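Local coordinates for flap endonuclease 1 (Methanocaldococcus jannaschii, PDB 1A76), which cuts 5'-flaps and acts as a 5'-3' exonuclease on DNA in replication and repair, using magnesium ions as cofactor, at residues V78-E82 with V132-K136; G228-G232 with L251-V255. All blocks are in the same frame, centred on the assembly; numbering follows the deposited sequence.

Contact 1: V78-E82 with V132-K136; sequences VFDGE and VENCK
Val132 meets both Phe79 and Glu82 through one methyl group. Its CG1 lies 4.2 Å from Phe79 CD1 and 4.1 Å from Glu82 CD. Helix 129-142 here packs against the end of strand 74-79 and the loop after it, in the alpha/beta core of this PIN-type nuclease. Glu133 starts out away from segment 78-82, but its chain bends at chi2 (20°) and brings the carboxylate back. There Glu133 OE2 comes within 2.7 Å of Glu82 OE1, with the two carboxylate planes 19° apart. Lys136 runs extended past Phe79 in the opposite direction. Its CG sits over the ring centre, 4.0 Å from the Phe79 centroid, a CH-pi contact, and CE passes close to the start of the ring. Lys136 NZ donates to Glu82 OE2 (2.8 Å), met on the syn side, 20° out of the carboxylate plane. Lys136 NZ also donates to Glu133 OE1 (3.1 Å), nearly along its C-O bond. Glu148 makes a further salt bridge to NZ. A methionine in place of Lys136 would probably leave Glu82 and Glu133 side by side without the cation they share. Next to Phe79 stands Asp80, a predicted magnesium ligand. The close Glu82-Glu133 oxygens are consistent with a shared proton, and the ammonium among three acids probably eases their repulsion.

Contact 2: G228-G232 with L251-V255; sequences GGVKG and LKKEV
Val230 of the glycine-rich loop packs against Leu251, Glu254 and Val255 at the end of helix 247-254, consistent with the helix-3-turn-helix motif of the FEN1 family. The loop joins helices 211-221 and 235-244. The packed side is apolar. Val230 CG1 is anti to the backbone N (chi1 -177°) and lies against the aliphatic part of Glu254, 3.5 Å from Glu254 CB. The other methyl turns to the helix end. Val230 CG2 lies 3.4 Å from Val255 CG2, tighter than usual for two methyls. Leu251 CD1 is farther off. Phe220 of helix 211-221 also touches both Val230 and Leu251, so three parts of the fold share this buried patch. The outer side is polar and more exposed. The chain of Lys231 bends at chi2, chi3 and chi4, curling round to Glu254. Lys231 NZ donates to Glu254 OE1 at 2.6 Å, forming a salt bridge. The ammonium comes from the anti side of the carboxylate, 20° out of its plane. A single salt bridge thus ties the bent side chain of Lys231 to the last helical residue. A water accepts a further bond from Lys231 NZ at 2.7 Å and lies 2.9 Å from Gly229 O.

How the contacts relate
The contacts follow one another along the chain: contact 1 closes before contact 2 opens. Their centres are 33 Å apart, their nearest atoms about 19 Å, and they lie on opposite sides of the chain's centre. They share no helix or strand. Contact 1 joins strand 74-79 of the central mixed sheet, in the N-domain, to helix 129-142 of the I-domain. Contact 2 is all loop and helix, and its loop 228-232 also belongs to the I-domain. The first therefore ties the N-domain and the I-domain together beside the metal site. The second packs a loop of the helical region against helix 247-254, away from the annotated sites, in what is probably a motif that in this family generally binds duplex DNA.

Contact 1: V78-E82 with V132-K136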
# COMPACT_ATOMS: atom_id res chain seq x y z
N VAL A 78 6.28 -2.03 -4.01
CA VAL A 78 6.70 -0.74 -3.48
C VAL A 78 6.47 -0.69 -1.97
O VAL A 78 5.35 -0.83 -1.48
CB VAL A 78 5.93 0.41 -4.14
CG1 VAL A 78 6.55 1.73 -3.75
CG2 VAL A 78 5.96 0.26 -5.64
N PHE A 79 7.56 -0.48 -1.24
CA PHE A 79 7.49 -0.41 0.20
C PHE A 79 7.64 1.01 0.71
O PHE A 79 8.08 1.90 -0.03
CB PHE A 79 8.54 -1.35 0.79
CG PHE A 79 8.25 -2.80 0.52
CD1 PHE A 79 7.40 -3.53 1.37
CD2 PHE A 79 8.81 -3.44 -0.58
CE1 PHE A 79 7.11 -4.87 1.11
CE2 PHE A 79 8.52 -4.78 -0.85
CZ PHE A 79 7.67 -5.50 -0.01
N ASP A 80 7.24 1.23 1.95
CA ASP A 80 7.29 2.56 2.57
C ASP A 80 8.70 2.98 2.96
O ASP A 80 9.02 4.17 2.95
CB ASP A 80 6.42 2.59 3.84
CG ASP A 80 4.94 2.73 3.54
OD1 ASP A 80 4.58 3.03 2.40
OD2 ASP A 80 4.13 2.54 4.47
N GLY A 81 9.54 2.01 3.29
CA GLY A 81 10.87 2.36 3.75
C GLY A 81 10.59 2.88 5.15
O GLY A 81 10.69 4.07 5.44
N GLU A 82 10.21 1.94 6.01
CA GLU A 82 9.84 2.18 7.40
C GLU A 82 10.85 2.90 8.31
O GLU A 82 10.47 3.77 9.08
CB GLU A 82 9.44 0.85 8.04
CG GLU A 82 9.18 -0.27 7.03
CD GLU A 82 10.44 -0.75 6.31
OE1 GLU A 82 11.36 -1.25 7.00
OE2 GLU A 82 10.50 -0.61 5.07
N VAL A 132 8.33 -7.29 7.64
CA VAL A 132 8.39 -6.51 6.41
C VAL A 132 9.74 -6.75 5.74
O VAL A 132 9.83 -6.89 4.53
CB VAL A 132 8.26 -4.98 6.70
CG1 VAL A 132 8.46 -4.19 5.42
CG2 VAL A 132 6.89 -4.68 7.32
N GLU A 133 10.80 -6.78 6.54
CA GLU A 133 12.13 -7.02 5.98
C GLU A 133 12.20 -8.44 5.39
O GLU A 133 12.80 -8.64 4.34
CB GLU A 133 13.20 -6.82 7.07
CG GLU A 133 13.62 -5.35 7.35
CD GLU A 133 12.62 -4.29 6.88
OE1 GLU A 133 12.68 -3.88 5.70
OE2 GLU A 133 11.79 -3.84 7.70
N ASN A 134 11.56 -9.40 6.06
CA ASN A 134 11.51 -10.80 5.61
C ASN A 134 10.76 -10.93 4.27
O ASN A 134 11.09 -11.77 3.44
CB ASN A 134 10.81 -11.66 6.67
CG ASN A 134 11.74 -12.12 7.78
OD1 ASN A 134 11.30 -12.67 8.80
ND2 ASN A 134 13.03 -11.90 7.60
N CYS A 135 9.75 -10.08 4.08
CA CYS A 135 8.98 -10.09 2.84
C CYS A 135 9.85 -9.58 1.69
O CYS A 135 9.78 -10.09 0.58
CB CYS A 135 7.74 -9.21 3.00
SG CYS A 135 6.42 -10.00 3.95
N LYS A 136 10.67 -8.57 1.97
CA LYS A 136 11.55 -8.02 0.95
C LYS A 136 12.59 -9.07 0.58
O LYS A 136 12.94 -9.22 -0.59
CB LYS A 136 12.26 -6.77 1.49
CG LYS A 136 11.33 -5.61 1.81
CD LYS A 136 12.12 -4.48 2.45
CE LYS A 136 11.38 -3.15 2.37
NZ LYS A 136 12.02 -2.12 3.27

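Contact 2: G228-G232 with L251-V255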
# COMPACT_ATOMS: atom_id res chain seq x y z
N GLY A 228 -10.76 12.07 10.99
CA GLY A 228 -12.01 12.65 11.44
C GLY A 228 -12.49 13.74 10.51
O GLY A 228 -13.62 14.21 10.62
N GLY A 229 -11.63 14.15 9.58
CA GLY A 229 -12.02 15.18 8.62
C GLY A 229 -12.62 16.46 9.18
O GLY A 229 -12.19 16.98 10.21
N VAL A 230 -13.64 16.96 8.49
CA VAL A 230 -14.27 18.20 8.91
C VAL A 230 -15.74 18.02 9.29
O VAL A 230 -16.54 17.50 8.52
CB VAL A 230 -14.18 19.28 7.77
CG1 VAL A 230 -14.77 20.61 8.23
CG2 VAL A 230 -12.72 19.47 7.35
N LYS A 231 -16.06 18.45 10.51
CA LYS A 231 -17.42 18.43 11.06
C LYS A 231 -18.39 17.36 10.57
O LYS A 231 -19.57 17.65 10.34
CB LYS A 231 -18.05 19.82 10.85
CG LYS A 231 -17.04 20.98 10.86
CD LYS A 231 -16.34 21.14 12.22
CE LYS A 231 -15.00 20.38 12.28
NZ LYS A 231 -13.86 21.10 11.64
N GLY A 232 -17.91 16.13 10.45
CA GLY A 232 -18.76 15.03 10.02
C GLY A 232 -19.24 15.11 8.58
O GLY A 232 -20.07 14.30 8.16
N LEU A 251 -11.94 24.95 4.04
CA LEU A 251 -10.86 24.09 4.51
C LEU A 251 -9.74 24.88 5.20
O LEU A 251 -9.16 24.42 6.18
CB LEU A 251 -10.29 23.29 3.32
CG LEU A 251 -10.76 21.85 3.10
CD1 LEU A 251 -12.09 21.59 3.79
CD2 LEU A 251 -10.87 21.56 1.61
N LYS A 252 -9.44 26.07 4.69
CA LYS A 252 -8.41 26.90 5.31
C LYS A 252 -8.85 27.23 6.75
O LYS A 252 -8.03 27.26 7.67
CB LYS A 252 -8.23 28.18 4.50
CG LYS A 252 -8.17 29.43 5.35
CD LYS A 252 -6.74 29.92 5.50
CE LYS A 252 -6.72 31.43 5.48
NZ LYS A 252 -7.78 31.99 6.36
N LYS A 253 -10.14 27.48 6.93
CA LYS A 253 -10.70 27.79 8.24
C LYS A 253 -10.81 26.55 9.13
O LYS A 253 -10.41 26.58 10.30
CB LYS A 253 -12.10 28.39 8.08
CG LYS A 253 -13.00 28.26 9.31
CD LYS A 253 -14.36 28.90 9.07
CE LYS A 253 -15.30 28.64 10.24
NZ LYS A 253 -16.68 29.19 10.03
N GLU A 254 -11.35 25.47 8.58
CA GLU A 254 -11.56 24.25 9.34
C GLU A 254 -10.39 23.29 9.54
O GLU A 254 -10.38 22.51 10.50
CB GLU A 254 -12.73 23.46 8.74
CG GLU A 254 -14.09 24.12 8.93
CD GLU A 254 -14.39 24.47 10.37
OE1 GLU A 254 -14.08 23.66 11.27
OE2 GLU A 254 -14.95 25.56 10.61
N VAL A 255 -9.40 23.35 8.66
CA VAL A 255 -8.27 22.43 8.76
C VAL A 255 -6.91 23.10 8.88
O VAL A 255 -6.41 23.67 7.91
CB VAL A 255 -8.24 21.49 7.53
CG1 VAL A 255 -7.00 20.63 7.57
CG2 VAL A 255 -9.51 20.62 7.51
O HOH W 1 -11.63 19.54 11.44